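Local structure of terminal oxygenase component of carbazole 1,9a-dioxygenase (Nocardioides aromaticivorans, 3GCF) at residues V138-I143 and H149-D154; A39-L44 and V132-G137; E223-G228 and R376-R381. The protein is the terminal oxygenase of carbazole 1,9a-dioxygenase, a Rieske [2Fe-2S] and non-haem iron enzyme that probably adds dioxygen to the carbazole ring. All coordinates share one frame; numbering follows the deposited sequence.

Contact 1 (V138-I143 and H149-D154)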
loop_
_atom_site.group_PDB
_atom_site.type_symbol
_atom_site.label_atom_id
_atom_site.label_comp_id
_atom_site.label_asym_id
_atom_site.label_seq_id
_atom_site.Cartn_x
_atom_site.Cartn_y
_atom_site.Cartn_z
ATOM N N VAL A 138 -26.759 11.864 19.543
ATOM C CA VAL A 138 -25.588 11.043 19.272
ATOM C C VAL A 138 -25.803 9.581 19.627
ATOM O O VAL A 138 -26.305 9.255 20.701
ATOM C CB VAL A 138 -24.346 11.552 20.036
ATOM C CG1 VAL A 138 -23.144 10.690 19.703
ATOM C CG2 VAL A 138 -24.068 13.001 19.661
ATOM N N VAL A 139 -25.417 8.702 18.707
ATOM C CA VAL A 139 -25.546 7.270 18.913
ATOM C C VAL A 139 -24.307 6.734 19.613
ATOM O O VAL A 139 -23.221 6.723 19.035
ATOM C CB VAL A 139 -25.701 6.522 17.573
ATOM C CG1 VAL A 139 -25.714 5.014 17.821
ATOM C CG2 VAL A 139 -26.982 6.967 16.873
ATOM N N PHE A 140 -24.471 6.296 20.857
ATOM C CA PHE A 140 -23.364 5.744 21.629
ATOM C C PHE A 140 -23.477 4.227 21.650
ATOM O O PHE A 140 -24.580 3.676 21.694
ATOM C CB PHE A 140 -23.387 6.286 23.061
ATOM C CG PHE A 140 -23.078 7.756 23.160
ATOM C CD1 PHE A 140 -21.761 8.205 23.158
ATOM C CD2 PHE A 140 -24.106 8.694 23.222
ATOM C CE1 PHE A 140 -21.470 9.568 23.215
ATOM C CE2 PHE A 140 -23.826 10.064 23.279
ATOM C CZ PHE A 140 -22.504 10.502 23.274
ATOM N N VAL A 141 -22.331 3.560 21.607
ATOM C CA VAL A 141 -22.272 2.106 21.626
ATOM C C VAL A 141 -21.315 1.687 22.736
ATOM O O VAL A 141 -20.245 2.278 22.894
ATOM C CB VAL A 141 -21.738 1.554 20.283
ATOM C CG1 VAL A 141 -21.656 0.039 20.341
ATOM C CG2 VAL A 141 -22.636 1.996 19.139
ATOM N N PHE A 142 -21.691 0.674 23.509
ATOM C CA PHE A 142 -20.827 0.219 24.584
ATOM C C PHE A 142 -19.903 -0.878 24.067
ATOM O O PHE A 142 -20.358 -1.953 23.676
ATOM C CB PHE A 142 -21.656 -0.304 25.758
ATOM C CG PHE A 142 -20.854 -0.512 27.012
ATOM C CD1 PHE A 142 -20.517 0.569 27.823
ATOM C CD2 PHE A 142 -20.391 -1.777 27.356
ATOM C CE1 PHE A 142 -19.727 0.397 28.959
ATOM C CE2 PHE A 142 -19.599 -1.964 28.492
ATOM C CZ PHE A 142 -19.266 -0.870 29.296
ATOM N N ILE A 143 -18.604 -0.596 24.057
ATOM C CA ILE A 143 -17.608 -1.551 23.584
ATOM C C ILE A 143 -16.903 -2.184 24.783
ATOM O O ILE A 143 -16.408 -1.477 25.660
ATOM C CB ILE A 143 -16.533 -0.855 22.711
ATOM C CG1 ILE A 143 -17.198 -0.013 21.615
ATOM C CG2 ILE A 143 -15.610 -1.896 22.097
ATOM C CD1 ILE A 143 -17.986 -0.812 20.603
ATOM N N HIS A 149 -22.287 0.441 32.056
ATOM C CA HIS A 149 -22.553 1.270 33.222
ATOM C C HIS A 149 -23.252 2.507 32.659
ATOM O O HIS A 149 -23.480 2.594 31.453
ATOM C CB HIS A 149 -21.251 1.663 33.926
ATOM C CG HIS A 149 -20.184 2.153 32.995
ATOM N ND1 HIS A 149 -19.156 1.347 32.553
ATOM C CD2 HIS A 149 -20.015 3.348 32.382
ATOM C CE1 HIS A 149 -18.400 2.026 31.707
ATOM N NE2 HIS A 149 -18.901 3.242 31.585
ATOM N N ALA A 150 -23.590 3.459 33.523
ATOM C CA ALA A 150 -24.279 4.670 33.096
ATOM C C ALA A 150 -23.484 5.456 32.059
ATOM O O ALA A 150 -22.287 5.683 32.226
ATOM C CB ALA A 150 -24.570 5.556 34.303
ATOM N N LEU A 151 -24.169 5.873 30.997
ATOM C CA LEU A 151 -23.556 6.642 29.920
ATOM C C LEU A 151 -22.871 7.905 30.446
ATOM O O LEU A 151 -21.795 8.277 29.974
ATOM C CB LEU A 151 -24.623 7.038 28.885
ATOM C CG LEU A 151 -24.187 7.967 27.745
ATOM C CD1 LEU A 151 -23.102 7.289 26.932
ATOM C CD2 LEU A 151 -25.379 8.321 26.859
ATOM N N SER A 152 -23.503 8.552 31.422
ATOM C CA SER A 152 -22.990 9.789 32.012
ATOM C C SER A 152 -21.590 9.655 32.584
ATOM O O SER A 152 -20.894 10.650 32.775
ATOM C CB SER A 152 -23.929 10.275 33.117
ATOM O OG SER A 152 -23.953 9.362 34.199
ATOM N N GLU A 153 -21.181 8.428 32.867
ATOM C CA GLU A 153 -19.860 8.192 33.423
ATOM C C GLU A 153 -18.741 8.336 32.394
ATOM O O GLU A 153 -17.570 8.459 32.763
ATOM C CB GLU A 153 -19.813 6.798 34.064
ATOM C CG GLU A 153 -20.500 6.731 35.425
ATOM C CD GLU A 153 -20.540 5.328 36.004
ATOM O OE1 GLU A 153 -19.546 4.584 35.868
ATOM O OE2 GLU A 153 -21.568 4.969 36.611
ATOM N N ASP A 154 -19.101 8.327 31.110
ATOM C CA ASP A 154 -18.119 8.441 30.035
ATOM C C ASP A 154 -18.263 9.718 29.220
ATOM O O ASP A 154 -17.825 9.783 28.068
ATOM C CB ASP A 154 -18.214 7.234 29.095
ATOM C CG ASP A 154 -17.840 5.935 29.776
ATOM O OD1 ASP A 154 -16.937 5.958 30.642
ATOM O OD2 ASP A 154 -18.436 4.890 29.437
#
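F140 and L151 are the nearest CA pair between strand 138-143 and the 149-154 turn, 8.3 Å apart. The strand is extended, whereas the second segment coils into a 3-10 turn at 151-153, closed by E153 N to A150 O and D154 N to L151 O. No hydrogen bond joins the two. L151 CD1 lies over one face of the F140 ring, 3.8 Å from F140 CG, in an off-centre CH-pi contact, with V138 CG1 against the opposite face. The strand belongs to the antiparallel sheet that includes Rieske-domain strands 34-40 and 129-135, and the turn folds back on that sheet. F142, its CG anti to the backbone N (chi1 -167°), reaches out to put CE1 3.5 Å from H149 CE1, in an offset edge-to-face pair with planes at 84°. The imidazole is held by H149 NE2 donating to D154 OD2 at 2.7 Å, from above the carboxylate plane; D154 also takes bonds from H34 and W35. Replacing H149 by an alanine is likely to leave the F142 edge without the imidazole face and D154 OD2 without the NE2 donor.

Contact 2 (A39-L44 and V132-G137)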
loop_
_atom_site.group_PDB
_atom_site.type_symbol
_atom_site.label_atom_id
_atom_site.label_comp_id
_atom_site.label_asym_id
_atom_site.label_seq_id
_atom_site.Cartn_x
_atom_site.Cartn_y
_atom_site.Cartn_z
ATOM N N ALA A 39 -22.131 7.310 15.674
ATOM C CA ALA A 39 -22.708 8.104 14.608
ATOM C C ALA A 39 -23.724 9.057 15.199
ATOM O O ALA A 39 -23.938 9.078 16.411
ATOM C CB ALA A 39 -23.396 7.180 13.608
ATOM N N PHE A 40 -24.350 9.845 14.335
ATOM C CA PHE A 40 -25.379 10.769 14.773
ATOM C C PHE A 40 -26.719 10.106 14.506
ATOM O O PHE A 40 -26.892 9.414 13.501
ATOM C CB PHE A 40 -25.249 12.091 14.025
ATOM C CG PHE A 40 -24.063 12.890 14.458
ATOM C CD1 PHE A 40 -24.117 13.659 15.617
ATOM C CD2 PHE A 40 -22.860 12.807 13.761
ATOM C CE1 PHE A 40 -22.987 14.330 16.083
ATOM C CE2 PHE A 40 -21.724 13.473 14.218
ATOM C CZ PHE A 40 -21.787 14.234 15.382
ATOM N N ASP A 41 -27.659 10.310 15.418
ATOM C CA ASP A 41 -28.975 9.710 15.299
ATOM C C ASP A 41 -29.656 9.972 13.958
ATOM O O ASP A 41 -30.304 9.082 13.399
ATOM C CB ASP A 41 -29.872 10.199 16.434
ATOM C CG ASP A 41 -31.148 9.397 16.546
ATOM O OD1 ASP A 41 -31.068 8.154 16.658
ATOM O OD2 ASP A 41 -32.231 10.006 16.525
ATOM N N HIS A 42 -29.507 11.183 13.431
ATOM C CA HIS A 42 -30.149 11.518 12.167
ATOM C C HIS A 42 -29.537 10.856 10.932
ATOM O O HIS A 42 -30.027 11.032 9.823
ATOM C CB HIS A 42 -30.216 13.042 12.007
ATOM C CG HIS A 42 -31.172 13.694 12.963
ATOM N ND1 HIS A 42 -31.386 15.057 13.000
ATOM C CD2 HIS A 42 -31.975 13.163 13.918
ATOM C CE1 HIS A 42 -32.278 15.335 13.936
ATOM N NE2 HIS A 42 -32.650 14.203 14.507
ATOM N N GLU A 43 -28.473 10.088 11.128
ATOM C CA GLU A 43 -27.848 9.379 10.016
ATOM C C GLU A 43 -28.631 8.094 9.764
ATOM O O GLU A 43 -28.456 7.438 8.738
ATOM C CB GLU A 43 -26.403 8.989 10.345
ATOM C CG GLU A 43 -25.407 10.128 10.403
ATOM C CD GLU A 43 -23.995 9.617 10.634
ATOM O OE1 GLU A 43 -23.511 8.821 9.807
ATOM O OE2 GLU A 43 -23.369 9.998 11.642
ATOM N N LEU A 44 -29.492 7.742 10.713
ATOM C CA LEU A 44 -30.266 6.512 10.619
ATOM C C LEU A 44 -31.776 6.677 10.546
ATOM O O LEU A 44 -32.423 7.032 11.532
ATOM C CB LEU A 44 -29.940 5.610 11.807
ATOM C CG LEU A 44 -28.540 5.016 11.928
ATOM C CD1 LEU A 44 -28.108 5.005 13.388
ATOM C CD2 LEU A 44 -28.539 3.609 11.348
ATOM N N VAL A 132 -26.746 -0.065 23.046
ATOM C CA VAL A 132 -26.782 1.219 22.363
ATOM C C VAL A 132 -27.585 2.233 23.171
ATOM O O VAL A 132 -28.561 1.882 23.822
ATOM C CB VAL A 132 -27.457 1.090 20.974
ATOM C CG1 VAL A 132 -27.689 2.473 20.366
ATOM C CG2 VAL A 132 -26.599 0.243 20.054
ATOM N N GLN A 133 -27.158 3.486 23.151
ATOM C CA GLN A 133 -27.914 4.528 23.826
ATOM C C GLN A 133 -27.759 5.816 23.045
ATOM O O GLN A 133 -26.646 6.268 22.779
ATOM C CB GLN A 133 -27.463 4.746 25.271
ATOM C CG GLN A 133 -28.484 5.575 26.056
ATOM C CD GLN A 133 -28.154 5.716 27.528
ATOM O OE1 GLN A 133 -27.728 4.757 28.177
ATOM N NE2 GLN A 133 -28.371 6.911 28.071
ATOM N N VAL A 134 -28.886 6.388 22.656
ATOM C CA VAL A 134 -28.884 7.629 21.908
ATOM C C VAL A 134 -29.107 8.782 22.880
ATOM O O VAL A 134 -30.047 8.766 23.672
ATOM C CB VAL A 134 -29.991 7.614 20.835
ATOM C CG1 VAL A 134 -30.024 8.937 20.092
ATOM C CG2 VAL A 134 -29.736 6.477 19.854
ATOM N N ALA A 135 -28.225 9.772 22.835
ATOM C CA ALA A 135 -28.348 10.922 23.717
ATOM C C ALA A 135 -27.846 12.173 23.015
ATOM O O ALA A 135 -26.771 12.170 22.415
ATOM C CB ALA A 135 -27.568 10.689 25.006
ATOM N N GLN A 136 -28.641 13.235 23.091
ATOM C CA GLN A 136 -28.299 14.507 22.480
ATOM C C GLN A 136 -28.011 14.336 20.995
ATOM O O GLN A 136 -27.085 14.947 20.460
ATOM C CB GLN A 136 -27.087 15.117 23.190
ATOM C CG GLN A 136 -27.279 15.263 24.692
ATOM C CD GLN A 136 -28.305 16.325 25.058
ATOM O OE1 GLN A 136 -29.385 16.392 24.475
ATOM N NE2 GLN A 136 -27.973 17.152 26.040
ATOM N N GLY A 137 -28.805 13.497 20.337
ATOM C CA GLY A 137 -28.637 13.268 18.915
ATOM C C GLY A 137 -27.430 12.428 18.544
ATOM O O GLY A 137 -27.110 12.282 17.359
HETATM O O HOH W 1 -28.523 13.458 15.173
#
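D41 meets the 132-137 segment with both its backbone and its side chain. D41 N donates to G137 O at 2.8 Å, a nearly straight bond (166°). D41 CG is anti to the backbone N (chi1 -168°), and OD1 of the carboxylate comes 3.7 Å from V134 CG1; the two side chains cross at about a right angle. This is an apolar methyl against a charged oxygen whose polar demand is met elsewhere, by a salt bridge to R63. Both V134 methyls touch D41 OD1. F40 CG lies beside the backbone N (chi1 -72°), which brings the ring edge to G137 O, 3.7 Å from F40 CD1. The same oxygen lies 3.5 Å from F40 CA in a CA-H...O contact and accepts a bond from a water that in turn takes H42 N. G137 has a positive phi, which by itself favours glycine. From the 3-10 segment 41-43, E43 OE2 accepts F40 N at 2.9 Å. Strands 129-135 and 138-143 form a beta hairpin whose two-residue turn, Q136-G137, has the backbone angles of type I'. The arrangement is this type I' hairpin turn docked on the end of strand 34-40, an outermost strand of the Rieske-domain sheet within the chain.

Contact 3 (E223-G228 and R376-R381)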
loop_
_atom_site.group_PDB
_atom_site.type_symbol
_atom_site.label_atom_id
_atom_site.label_comp_id
_atom_site.label_asym_id
_atom_site.label_seq_id
_atom_site.Cartn_x
_atom_site.Cartn_y
_atom_site.Cartn_z
ATOM N N GLU A 223 -12.695 11.428 41.525
ATOM C CA GLU A 223 -13.583 10.981 42.590
ATOM C C GLU A 223 -14.884 10.537 41.934
ATOM O O GLU A 223 -15.720 11.366 41.582
ATOM C CB GLU A 223 -13.857 12.131 43.563
ATOM C CG GLU A 223 -14.596 11.715 44.822
ATOM C CD GLU A 223 -14.906 12.890 45.735
ATOM O OE1 GLU A 223 -15.734 13.749 45.351
ATOM O OE2 GLU A 223 -14.313 12.953 46.838
ATOM N N ASN A 224 -15.059 9.229 41.774
ATOM C CA ASN A 224 -16.256 8.702 41.121
ATOM C C ASN A 224 -16.123 9.034 39.636
ATOM O O ASN A 224 -15.010 9.234 39.143
ATOM C CB ASN A 224 -17.525 9.350 41.692
ATOM C CG ASN A 224 -17.834 8.895 43.111
ATOM O OD1 ASN A 224 -18.546 9.577 43.847
ATOM N ND2 ASN A 224 -17.310 7.732 43.495
ATOM N N TRP A 225 -17.244 9.093 38.926
ATOM C CA TRP A 225 -17.221 9.407 37.503
ATOM C C TRP A 225 -18.146 10.578 37.192
ATOM O O TRP A 225 -19.112 10.819 37.908
ATOM C CB TRP A 225 -17.641 8.188 36.676
ATOM C CG TRP A 225 -16.763 6.986 36.856
ATOM C CD1 TRP A 225 -16.915 5.986 37.777
ATOM C CD2 TRP A 225 -15.595 6.655 36.093
ATOM N NE1 TRP A 225 -15.914 5.052 37.631
ATOM C CE2 TRP A 225 -15.091 5.437 36.606
ATOM C CE3 TRP A 225 -14.923 7.269 35.029
ATOM C CZ2 TRP A 225 -13.946 4.821 36.087
ATOM C CZ3 TRP A 225 -13.784 6.657 34.515
ATOM C CH2 TRP A 225 -13.308 5.443 35.046
ATOM N N PRO A 226 -17.866 11.318 36.106
ATOM C CA PRO A 226 -16.751 11.117 35.170
ATOM C C PRO A 226 -15.401 11.572 35.718
ATOM O O PRO A 226 -15.339 12.367 36.651
ATOM C CB PRO A 226 -17.181 11.936 33.954
ATOM C CG PRO A 226 -17.905 13.087 34.588
ATOM C CD PRO A 226 -18.750 12.402 35.641
ATOM N N LYS A 227 -14.320 11.067 35.132
ATOM C CA LYS A 227 -12.984 11.441 35.571
ATOM C C LYS A 227 -12.274 12.184 34.448
ATOM O O LYS A 227 -12.429 11.843 33.270
ATOM C CB LYS A 227 -12.173 10.201 35.949
ATOM C CG LYS A 227 -12.773 9.351 37.061
ATOM C CD LYS A 227 -11.910 8.114 37.308
ATOM C CE LYS A 227 -12.535 7.180 38.344
ATOM N NZ LYS A 227 -12.713 7.832 39.680
ATOM N N GLY A 228 -11.500 13.203 34.812
ATOM C CA GLY A 228 -10.784 13.962 33.811
ATOM C C GLY A 228 -9.867 15.025 34.380
ATOM O O GLY A 228 -9.686 15.133 35.591
ATOM N N ARG A 376 -7.111 4.789 35.355
ATOM C CA ARG A 376 -8.557 4.606 35.394
ATOM C C ARG A 376 -9.251 4.035 34.161
ATOM O O ARG A 376 -10.443 3.730 34.223
ATOM C CB ARG A 376 -9.221 5.929 35.772
ATOM C CG ARG A 376 -8.669 6.560 37.035
ATOM C CD ARG A 376 -9.095 5.808 38.283
ATOM N NE ARG A 376 -8.451 6.361 39.469
ATOM C CZ ARG A 376 -8.774 6.044 40.720
ATOM N NH1 ARG A 376 -9.746 5.171 40.962
ATOM N NH2 ARG A 376 -8.119 6.598 41.734
ATOM N N GLY A 377 -8.540 3.914 33.043
ATOM C CA GLY A 377 -9.172 3.344 31.863
ATOM C C GLY A 377 -9.740 2.001 32.285
ATOM O O GLY A 377 -9.008 1.172 32.809
ATOM N N ARG A 378 -11.033 1.775 32.078
ATOM C CA ARG A 378 -11.649 0.518 32.501
ATOM C C ARG A 378 -11.102 -0.736 31.833
ATOM O O ARG A 378 -11.051 -1.796 32.451
ATOM C CB ARG A 378 -13.162 0.576 32.310
ATOM C CG ARG A 378 -13.889 1.409 33.353
ATOM C CD ARG A 378 -15.320 1.606 32.914
ATOM N NE ARG A 378 -16.087 2.494 33.778
ATOM C CZ ARG A 378 -16.732 2.104 34.871
ATOM N NH1 ARG A 378 -16.699 0.833 35.249
ATOM N NH2 ARG A 378 -17.438 2.982 35.566
ATOM N N GLY A 379 -10.699 -0.625 30.575
ATOM C CA GLY A 379 -10.163 -1.783 29.888
ATOM C C GLY A 379 -9.196 -1.370 28.803
ATOM O O GLY A 379 -9.411 -0.367 28.124
ATOM N N VAL A 380 -8.129 -2.141 28.637
ATOM C CA VAL A 380 -7.138 -1.835 27.620
ATOM C C VAL A 380 -7.268 -2.744 26.409
ATOM O O VAL A 380 -7.355 -3.967 26.534
ATOM C CB VAL A 380 -5.702 -1.965 28.177
ATOM C CG1 VAL A 380 -4.690 -1.819 27.049
ATOM C CG2 VAL A 380 -5.461 -0.905 29.243
ATOM N N ARG A 381 -7.290 -2.135 25.232
ATOM C CA ARG A 381 -7.374 -2.887 23.993
ATOM C C ARG A 381 -6.138 -2.502 23.186
ATOM O O ARG A 381 -6.009 -1.366 22.724
ATOM C CB ARG A 381 -8.655 -2.535 23.241
ATOM C CG ARG A 381 -8.868 -3.374 22.000
ATOM C CD ARG A 381 -10.283 -3.244 21.469
ATOM N NE ARG A 381 -11.269 -3.896 22.329
ATOM C CZ ARG A 381 -12.550 -4.042 22.001
ATOM N NH1 ARG A 381 -12.992 -3.580 20.837
ATOM N NH2 ARG A 381 -13.392 -4.648 22.830
#
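W225 and R376, with R378 and K227 beside them, join the 223-228 loop to the end of helix 364-376 and the chain just after it. The loop links strands 218-221 and 228-231 of the antiparallel sheet in the ring-hydroxylase domain, the helix-grip (Bet v 1-like) part of the fold, and a cis peptide bond precedes P226. The W225 indole is sandwiched: K227 CE lies over the centre of one face, and the R378 guanidinium lies against the opposite one. That guanidinium is stacked, its plane 23° from the ring, and R378 CZ lies 4.5 Å from the centroid of the five-membered ring of W225, an off-centre cation-pi contact. R378 reaches there by a chain extended from CG to NE, and R378 NH2 makes a salt bridge to E153 OE1. R376 works differently. Its chain bends at chi2 (-72°), laying its methylenes across those of K227, with R376 CG 3.6 Å from K227 CD. Beyond this apolar contact K227 NZ and R376 NH1 come within 4.2 Å; D222 makes salt bridges to both side chains and would offset the like charges. The K227 chain bends at chi4, and NZ donates to N224 O at 2.7 Å. At the far end of the indole, R376 O lies in the plane of the ring at its edge, 3.4 Å from W225 CH2.

From the N terminus, contact 2 closes first, bringing 39-44 to 132-137 and closing a loop of 87 residues. Contact 1 follows after the Q136-G137 turn, a short local loop in which 149-154 folds back on strand 138-143. Contact 3 then closes a long loop through the catalytic-iron domain, from 223-228 to 376-381. The three are in series; none encloses or crosses another. Contacts 1 and 2 share one sheet, joined by probable hydrogen bonds from V139 N to A39 O and from F140 N to Q133 O. The 149-154 turn, which packs on the Rieske sheet, also touches W225 and the C-terminal segment, whereas contacts 2 and 3 stay about 13 Å apart at their nearest atoms.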